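Local coordinates for protein putative ABC transporter (Thermobispora bispora, PDB 4PE6) that probably binds a sugar-type solute for an ABC transporter, holding a trihydroxybutanoic acid in the cleft between its two lobes, at residues F112-D117 against S158-E163; I123-F128 against Q283-I288; G63-T68 against N88-T93. All coordinates share one frame; numbering follows the deposited sequence.

Overall arrangement
Contacts 1 and 2 hold residues of the ligand pocket, and contact 3 lies farther off. The centre of contact 1 is about 10 Å from each of the other two, which stand about 19 Å apart, centre to centre. D113 couples them. In contact 1 its carboxylate binds the ligand; its backbone N lies 3.0 Å from L124 O of contact 2, and its OD2 lies 2.9 Å from N88 ND2 of contact 3, both probable hydrogen bonds. Contact 2 pairs strands 122-126 and 283-290, next to each other in the sheet, and leads into F128 of the pocket. At the nearest atoms, the side chain of N126 is about 6 Å from the ligand, that of N65 about 8 Å.

Contact 1: F112-D117 against S158-E163; sequences FDSAID and SQPEAE. With LTH ((2R,3S)-2,3,4-trihydroxybutanoic acid), chain C.
Q159 and P160, in the first turn of helix 159-173, face the loop D113-A115. S158 precedes them at the N-cap position, where its OG receives a weak bond from E161 N. The backbone N of Q159 is satisfied by water 1, which accepts from it at 3.0 Å and donates to S114 OG at 2.9 Å. Since S114 OG gives its own proton to D113 O, the direction of this short relay is settled. The Q159 side chain starts with CG opposite the backbone N (chi1 175°), bends at its second torsion and passes alongside the carbonyl of A115. Its OE1 accepts from A115 N at 2.9 Å in an almost straight bond, 171° at the hydrogen, yet the donor stands 65° out of the amide carbonyl plane and therefore uses no lone pair.

This places a loop that follows strand 108-112 of one lobe against a helix of the other, the two-lobed clamp of the type I periplasmic binding proteins, with the ligand held between.

P160 meets the loop with its ring: CD is 3.2 Å from S114 OG, and CG is 3.4 Å from D113 O. Its CB turns to the ligand, 4.0 Å from LTH C4. D113 reaches that ligand from the opposite lobe with both carboxylate oxygens, OD1 accepting from LTH O4 at 2.5 Å and OD2 from LTH O2 at 2.6 Å. Q263 and N88 also donate to OD1 and OD2 respectively, which would hold the carboxylate from rotating.

Next along the helix, E161 forms a salt bridge with R153. Two residues later, E163 N closes a helical bond to Q159 O, and the E163 side chain packs on F128 and V129 of helix 128-142.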
loop_
_atom_site.group_PDB
_atom_site.type_symbol
_atom_site.label_atom_id
_atom_site.label_comp_id
_atom_site.label_asym_id
_atom_site.label_seq_id
_atom_site.Cartn_x
_atom_site.Cartn_y
_atom_site.Cartn_z
ATOM N N PHE A 112 -5.252 9.730 0.662
ATOM C CA PHE A 112 -4.304 8.881 1.361
ATOM C C PHE A 112 -3.739 7.788 0.478
ATOM O O PHE A 112 -4.299 7.473 -0.569
ATOM C CB PHE A 112 -4.859 8.312 2.681
ATOM C CG PHE A 112 -5.896 7.255 2.491
ATOM C CD1 PHE A 112 -7.202 7.610 2.234
ATOM C CD2 PHE A 112 -5.557 5.915 2.527
ATOM C CE1 PHE A 112 -8.186 6.635 2.067
ATOM C CE2 PHE A 112 -6.515 4.948 2.341
ATOM C CZ PHE A 112 -7.822 5.302 2.105
ATOM N N ASP A 113 -2.608 7.241 0.905
ATOM C CA ASP A 113 -1.866 6.232 0.163
ATOM C C ASP A 113 -1.595 6.680 -1.263
ATOM O O ASP A 113 -1.641 5.878 -2.208
ATOM C CB ASP A 113 -2.640 4.901 0.173
ATOM C CG ASP A 113 -1.858 3.761 -0.451
ATOM O OD1 ASP A 113 -0.666 3.633 -0.131
ATOM O OD2 ASP A 113 -2.444 2.989 -1.262
ATOM N N SER A 114 -1.313 7.976 -1.402
ATOM C CA SER A 114 -0.997 8.609 -2.671
ATOM C C SER A 114 -0.637 10.066 -2.403
ATOM O O SER A 114 -1.029 10.635 -1.378
ATOM C CB SER A 114 -2.170 8.581 -3.637
ATOM O OG SER A 114 -2.233 7.337 -4.336
ATOM N N ALA A 115 0.081 10.645 -3.355
ATOM C CA ALA A 115 0.379 12.074 -3.376
ATOM C C ALA A 115 -0.062 12.606 -4.729
ATOM O O ALA A 115 0.451 12.174 -5.759
ATOM C CB ALA A 115 1.864 12.287 -3.217
ATOM N N ILE A 116 -0.994 13.535 -4.744
ATOM C CA ILE A 116 -1.435 14.128 -6.000
ATOM C C ILE A 116 -1.554 15.623 -5.831
ATOM O O ILE A 116 -1.622 16.126 -4.717
ATOM C CB ILE A 116 -2.794 13.563 -6.489
ATOM C CG1 ILE A 116 -3.933 13.903 -5.518
ATOM C CG2 ILE A 116 -2.705 12.061 -6.666
ATOM C CD1 ILE A 116 -5.246 13.215 -5.859
ATOM N N ASP A 117 -1.602 16.317 -6.957
ATOM C CA ASP A 117 -1.664 17.752 -6.978
ATOM C C ASP A 117 -3.131 18.208 -6.918
ATOM O O ASP A 117 -3.692 18.656 -7.899
ATOM C CB ASP A 117 -0.961 18.247 -8.254
ATOM C CG ASP A 117 -0.958 19.734 -8.365
ATOM O OD1 ASP A 117 -1.439 20.403 -7.424
ATOM O OD2 ASP A 117 -0.484 20.237 -9.402
ATOM N N SER A 158 -2.006 3.901 -10.893
ATOM C CA SER A 158 -1.916 4.723 -9.677
ATOM C C SER A 158 -0.604 5.547 -9.590
ATOM O O SER A 158 0.410 5.221 -10.207
ATOM C CB SER A 158 -2.096 3.871 -8.412
ATOM O OG SER A 158 -0.955 3.069 -8.165
ATOM N N GLN A 159 -0.645 6.622 -8.818
ATOM C CA GLN A 159 0.556 7.463 -8.624
ATOM C C GLN A 159 1.703 6.730 -7.897
ATOM O O GLN A 159 2.857 6.786 -8.339
ATOM C CB GLN A 159 0.182 8.776 -7.931
ATOM C CG GLN A 159 1.362 9.676 -7.557
ATOM C CD GLN A 159 1.950 9.367 -6.200
ATOM O OE1 GLN A 159 1.287 8.807 -5.314
ATOM N NE2 GLN A 159 3.208 9.706 -6.029
ATOM N N PRO A 160 1.411 6.039 -6.790
ATOM C CA PRO A 160 2.511 5.331 -6.162
ATOM C C PRO A 160 3.180 4.308 -7.062
ATOM O O PRO A 160 4.399 4.196 -7.045
ATOM C CB PRO A 160 1.857 4.638 -4.946
ATOM C CG PRO A 160 0.652 5.459 -4.655
ATOM C CD PRO A 160 0.174 5.941 -6.001
ATOM N N GLU A 161 2.405 3.558 -7.839
ATOM C CA GLU A 161 3.003 2.566 -8.721
ATOM C C GLU A 161 3.929 3.224 -9.730
ATOM O O GLU A 161 5.032 2.736 -9.995
ATOM C CB GLU A 161 1.953 1.752 -9.465
ATOM C CG GLU A 161 2.551 0.539 -10.173
ATOM C CD GLU A 161 3.275 0.856 -11.471
ATOM O OE1 GLU A 161 2.855 1.814 -12.175
ATOM O OE2 GLU A 161 4.235 0.107 -11.794
ATOM N N ALA A 162 3.498 4.345 -10.285
ATOM C CA ALA A 162 4.309 4.977 -11.292
ATOM C C ALA A 162 5.639 5.433 -10.673
ATOM O O ALA A 162 6.697 5.267 -11.280
ATOM C CB ALA A 162 3.561 6.133 -11.951
ATOM N N GLU A 163 5.575 5.965 -9.452
ATOM C CA GLU A 163 6.763 6.443 -8.748
ATOM C C GLU A 163 7.724 5.304 -8.438
ATOM O O GLU A 163 8.957 5.429 -8.625
ATOM C CB GLU A 163 6.388 7.166 -7.444
ATOM C CG GLU A 163 7.610 7.758 -6.752
ATOM C CD GLU A 163 7.310 8.761 -5.656
ATOM O OE1 GLU A 163 6.466 8.496 -4.785
ATOM O OE2 GLU A 163 7.968 9.820 -5.663
HETATM O O1 LTH C . -0.564 -2.482 -2.510
HETATM C C1 LTH C . -1.406 -1.540 -2.747
HETATM O O LTH C . -2.548 -1.681 -3.235
HETATM C C2 LTH C . -1.034 -0.102 -2.311
HETATM O O2 LTH C . -2.064 0.843 -2.698
HETATM C C3 LTH C . 0.265 0.361 -2.937
HETATM O O3 LTH C . 0.159 0.318 -4.359
HETATM C C4 LTH C . 0.533 1.818 -2.511
HETATM O O4 LTH C . 0.740 1.784 -1.074
HETATM O O HOH W 1 -3.024 7.058 -7.118
#

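Contact 2: I123-F128 against Q283-I288; sequences ILQNSF and QMTFPI
I123-N126 and Q283-F286 run as parallel neighbours in the sheet of one lobe of this type I periplasmic binding-protein fold; the chain between them builds much of the other lobe. Three backbone bonds alternate across the pair: M284 N to I123 O at 2.8 Å, Q125 N to M284 O at 2.9 Å, and F286 N to Q125 O at 2.8 Å.

Q125 O has a second donor, N126 ND2, which arrives at the opposite face of its carbonyl plane. ND2 also donates to water 2, which donates to P287 O, while N126 OD1 accepts from D260 N, so the buried amide is held at both ends. On the other side of the sheet, Q283 NE2 splits its protons between T285 OG1 and Q125 OE1, the latter 3.1 Å away with the amide planes 75° apart. Q125 CG, between its N and carbonyl carbon (chi1 70°), starts an extended chain that reaches Q283, and Q125 NE2 donates to N126 O. Water 3 bridges S127 N and F286 O, and S127 OG caps D130 N.

On the L124 side, selenomethionine M284 and F286 adjoin it, and L124 CD1 sits over the F286 ring, 4.2 Å from its centroid and 25° off the normal.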
loop_
_atom_site.group_PDB
_atom_site.type_symbol
_atom_site.label_atom_id
_atom_site.label_comp_id
_atom_site.label_asym_id
_atom_site.label_seq_id
_atom_site.Cartn_x
_atom_site.Cartn_y
_atom_site.Cartn_z
ATOM N N ILE A 123 -2.816 15.547 1.972
ATOM C CA ILE A 123 -2.162 14.307 1.565
ATOM C C ILE A 123 -1.533 13.563 2.773
ATOM O O ILE A 123 -0.719 14.128 3.534
ATOM C CB ILE A 123 -1.073 14.574 0.510
ATOM C CG1 ILE A 123 -1.663 14.785 -0.902
ATOM C CG2 ILE A 123 -0.136 13.370 0.407
ATOM C CD1 ILE A 123 -2.819 15.754 -1.026
ATOM N N LEU A 124 -1.872 12.282 2.907
ATOM C CA LEU A 124 -1.278 11.421 3.915
ATOM C C LEU A 124 -0.807 10.167 3.209
ATOM O O LEU A 124 -1.614 9.385 2.728
ATOM C CB LEU A 124 -2.284 11.071 5.006
ATOM C CG LEU A 124 -1.672 10.400 6.247
ATOM C CD1 LEU A 124 -2.562 10.675 7.446
ATOM C CD2 LEU A 124 -1.447 8.883 6.079
ATOM N N GLN A 125 0.500 9.996 3.141
ATOM C CA GLN A 125 1.100 8.962 2.311
ATOM C C GLN A 125 2.130 8.153 3.077
ATOM O O GLN A 125 2.312 8.332 4.283
ATOM C CB GLN A 125 1.706 9.616 1.056
ATOM C CG GLN A 125 2.945 10.468 1.338
ATOM C CD GLN A 125 3.577 10.946 0.062
ATOM O OE1 GLN A 125 3.415 12.088 -0.309
ATOM N NE2 GLN A 125 4.258 10.048 -0.649
ATOM N N ASN A 126 2.793 7.250 2.376
ATOM C CA ASN A 126 4.003 6.619 2.845
ATOM C C ASN A 126 5.093 6.965 1.845
ATOM O O ASN A 126 4.808 7.404 0.716
ATOM C CB ASN A 126 3.870 5.076 2.877
ATOM C CG ASN A 126 3.097 4.517 4.085
ATOM O OD1 ASN A 126 2.974 3.288 4.203
ATOM N ND2 ASN A 126 2.533 5.372 4.930
ATOM N N SER A 127 6.339 6.702 2.213
ATOM C CA SER A 127 7.449 6.836 1.234
ATOM C C SER A 127 7.483 5.650 0.268
ATOM O O SER A 127 8.065 4.605 0.549
ATOM C CB SER A 127 8.804 6.968 1.900
ATOM O OG SER A 127 9.816 6.992 0.907
ATOM N N PHE A 128 6.894 5.851 -0.899
ATOM C CA PHE A 128 6.921 4.840 -1.944
ATOM C C PHE A 128 8.332 4.631 -2.456
ATOM O O PHE A 128 8.709 3.509 -2.784
ATOM C CB PHE A 128 5.930 5.195 -3.034
ATOM C CG PHE A 128 4.570 5.486 -2.495
ATOM C CD1 PHE A 128 3.894 4.515 -1.752
ATOM C CD2 PHE A 128 3.991 6.722 -2.648
ATOM C CE1 PHE A 128 2.649 4.783 -1.207
ATOM C CE2 PHE A 128 2.746 6.984 -2.120
ATOM C CZ PHE A 128 2.080 6.022 -1.389
ATOM N N GLN A 283 0.826 18.094 3.476
ATOM C CA GLN A 283 1.507 16.861 3.080
ATOM C C GLN A 283 2.073 16.189 4.321
ATOM O O GLN A 283 2.776 16.814 5.102
ATOM C CB GLN A 283 2.605 17.150 2.055
ATOM C CG GLN A 283 3.162 15.885 1.395
ATOM C CD GLN A 283 4.091 15.092 2.303
ATOM O OE1 GLN A 283 4.832 15.666 3.099
ATOM N NE2 GLN A 283 4.043 13.762 2.196
HETATM N N MSE A 284 1.746 14.916 4.502
HETATM C CA MSE A 284 2.211 14.153 5.656
HETATM C C MSE A 284 2.741 12.815 5.200
HETATM O O MSE A 284 2.037 12.037 4.544
HETATM C CB MSE A 284 1.078 13.942 6.662
HETATM C CG MSE A 284 0.436 15.217 7.186
HETATM SE SE MSE A 284 -1.190 14.828 8.244
HETATM C CE MSE A 284 -2.334 15.222 6.691
ATOM N N THR A 285 3.984 12.527 5.540
ATOM C CA THR A 285 4.546 11.201 5.292
ATOM C C THR A 285 4.526 10.338 6.543
ATOM O O THR A 285 5.166 10.639 7.552
ATOM C CB THR A 285 5.959 11.285 4.692
ATOM O OG1 THR A 285 5.868 11.901 3.403
ATOM C CG2 THR A 285 6.544 9.916 4.511
ATOM N N PHE A 286 3.762 9.256 6.466
ATOM C CA PHE A 286 3.701 8.259 7.515
ATOM C C PHE A 286 4.584 7.045 7.127
ATOM O O PHE A 286 5.013 6.930 5.967
ATOM C CB PHE A 286 2.237 7.832 7.747
ATOM C CG PHE A 286 1.494 8.706 8.726
ATOM C CD1 PHE A 286 1.369 10.064 8.514
ATOM C CD2 PHE A 286 0.912 8.155 9.860
ATOM C CE1 PHE A 286 0.694 10.877 9.415
ATOM C CE2 PHE A 286 0.230 8.958 10.767
ATOM C CZ PHE A 286 0.130 10.326 10.556
ATOM N N PRO A 287 4.862 6.146 8.083
ATOM C CA PRO A 287 5.840 5.088 7.863
ATOM C C PRO A 287 5.314 3.849 7.168
ATOM O O PRO A 287 4.212 3.370 7.461
ATOM C CB PRO A 287 6.285 4.713 9.286
ATOM C CG PRO A 287 5.084 5.022 10.128
ATOM C CD PRO A 287 4.515 6.271 9.515
ATOM N N ILE A 288 6.157 3.299 6.299
ATOM C CA ILE A 288 5.903 1.995 5.684
ATOM C C ILE A 288 6.078 0.867 6.728
ATOM O O ILE A 288 6.395 1.133 7.892
ATOM C CB ILE A 288 6.862 1.754 4.503
ATOM C CG1 ILE A 288 8.325 1.792 4.980
ATOM C CG2 ILE A 288 6.617 2.761 3.374
ATOM C CD1 ILE A 288 9.320 1.311 3.935
HETATM O O HOH W 2 1.882 4.597 7.792
HETATM O O HOH W 3 7.276 6.131 4.701
#

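Contact 3: G63-T68 against N88-T93; sequences GNNSAT and NPASPT
N65 and A67 close on A90 where two loops meet at the ends of strands 55-60 and 84-88, the strands joined through helix 67-78 as a beta-alpha-beta crossover in one lobe of the binding-protein fold. From CB of N65, a chi1 of -164° swings CG to the far side of CA from the backbone N, which carries the amide across the A90 backbone. CG itself comes nearest to A90 O. OD1 lies 3.3 Å from A90 CA and 3.6 Å from A90 CB, so the methyl is packed against this oxygen. OD1 also lies 2.8 Å from water 4, which is itself 3.0 Å from P89 O. At the tip, ND2 comes within 2.8 Å of A90 O and makes a weak bond to V156 O of the other lobe.

Beyond the N-cap position at S66, A67 directs its methyl at the same turn: A67 CB is 4.1 Å from A90 CB and 3.7 Å from S91 CB. The A90 backbone is tied to the same helix, since its N donates to Q70 OE1. S91 shapes the exit as an ST turn, its OG accepting from A94 N as well as from T93 N, the latter at 2.9 Å and 162°.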
loop_
_atom_site.group_PDB
_atom_site.type_symbol
_atom_site.label_atom_id
_atom_site.label_comp_id
_atom_site.label_asym_id
_atom_site.label_seq_id
_atom_site.Cartn_x
_atom_site.Cartn_y
_atom_site.Cartn_z
ATOM N N GLY A 63 -12.782 -3.254 -11.014
ATOM C CA GLY A 63 -11.959 -3.260 -12.219
ATOM C C GLY A 63 -10.525 -2.897 -11.936
ATOM O O GLY A 63 -10.143 -2.728 -10.790
ATOM N N ASN A 64 -9.718 -2.774 -12.982
ATOM C CA ASN A 64 -8.278 -2.668 -12.785
ATOM C C ASN A 64 -7.807 -1.234 -12.592
ATOM O O ASN A 64 -7.106 -0.666 -13.439
ATOM C CB ASN A 64 -7.509 -3.426 -13.875
ATOM C CG ASN A 64 -7.087 -4.823 -13.415
ATOM O OD1 ASN A 64 -7.465 -5.275 -12.327
ATOM N ND2 ASN A 64 -6.289 -5.506 -14.235
ATOM N N ASN A 65 -8.210 -0.670 -11.447
ATOM C CA ASN A 65 -7.806 0.670 -11.005
ATOM C C ASN A 65 -8.366 1.734 -11.967
ATOM O O ASN A 65 -7.588 2.470 -12.598
ATOM C CB ASN A 65 -6.264 0.739 -10.890
ATOM C CG ASN A 65 -5.770 1.933 -10.075
ATOM O OD1 ASN A 65 -6.286 2.243 -9.010
ATOM N ND2 ASN A 65 -4.717 2.576 -10.564
ATOM N N SER A 66 -9.705 1.789 -12.081
ATOM C CA SER A 66 -10.385 2.660 -13.062
ATOM C C SER A 66 -10.952 3.962 -12.471
ATOM O O SER A 66 -11.925 3.977 -11.703
ATOM C CB SER A 66 -11.490 1.918 -13.826
ATOM O OG SER A 66 -12.418 2.851 -14.404
ATOM N N ALA A 67 -10.354 5.061 -12.898
ATOM C CA ALA A 67 -10.690 6.376 -12.399
ATOM C C ALA A 67 -12.100 6.834 -12.764
ATOM O O ALA A 67 -12.761 7.497 -11.973
ATOM C CB ALA A 67 -9.670 7.376 -12.909
ATOM N N THR A 68 -12.571 6.488 -13.960
ATOM C CA THR A 68 -13.840 7.036 -14.426
ATOM C C THR A 68 -14.997 6.622 -13.516
ATOM O O THR A 68 -15.846 7.445 -13.178
ATOM C CB THR A 68 -14.115 6.639 -15.889
ATOM O OG1 THR A 68 -13.022 7.087 -16.694
ATOM C CG2 THR A 68 -15.419 7.266 -16.400
ATOM N N ASN A 88 -8.528 7.053 -1.716
ATOM C CA ASN A 88 -7.387 6.364 -2.311
ATOM C C ASN A 88 -7.585 6.429 -3.828
ATOM O O ASN A 88 -8.412 5.691 -4.426
ATOM C CB ASN A 88 -7.237 4.946 -1.799
ATOM C CG ASN A 88 -5.906 4.308 -2.199
ATOM O OD1 ASN A 88 -5.410 4.545 -3.291
ATOM N ND2 ASN A 88 -5.336 3.489 -1.315
ATOM N N PRO A 89 -6.845 7.332 -4.468
ATOM C CA PRO A 89 -7.166 7.660 -5.852
ATOM C C PRO A 89 -6.684 6.659 -6.867
ATOM O O PRO A 89 -5.552 6.167 -6.788
ATOM C CB PRO A 89 -6.493 9.032 -6.051
ATOM C CG PRO A 89 -5.378 9.033 -5.106
ATOM C CD PRO A 89 -5.768 8.179 -3.930
ATOM N N ALA A 90 -7.551 6.353 -7.822
ATOM C CA ALA A 90 -7.210 5.442 -8.909
ATOM C C ALA A 90 -6.175 6.068 -9.863
ATOM O O ALA A 90 -5.347 5.340 -10.422
ATOM C CB ALA A 90 -8.467 5.053 -9.688
ATOM N N SER A 91 -6.211 7.395 -9.999
ATOM C CA SER A 91 -5.398 8.145 -10.989
ATOM C C SER A 91 -4.683 9.318 -10.352
ATOM O O SER A 91 -5.194 9.919 -9.416
ATOM C CB SER A 91 -6.286 8.673 -12.131
ATOM O OG SER A 91 -5.708 9.798 -12.816
ATOM N N PRO A 92 -3.493 9.667 -10.863
ATOM C CA PRO A 92 -2.855 10.867 -10.333
ATOM C C PRO A 92 -3.559 12.186 -10.722
ATOM O O PRO A 92 -3.289 13.203 -10.099
ATOM C CB PRO A 92 -1.437 10.843 -10.936
ATOM C CG PRO A 92 -1.415 9.763 -11.944
ATOM C CD PRO A 92 -2.668 8.943 -11.844
ATOM N N THR A 93 -4.410 12.156 -11.750
ATOM C CA THR A 93 -4.982 13.383 -12.347
ATOM C C THR A 93 -6.515 13.396 -12.492
ATOM O O THR A 93 -7.151 14.439 -12.384
ATOM C CB THR A 93 -4.353 13.625 -13.742
ATOM O OG1 THR A 93 -4.542 12.468 -14.562
ATOM C CG2 THR A 93 -2.862 13.852 -13.625
HETATM O O HOH W 4 -5.757 3.201 -6.426
#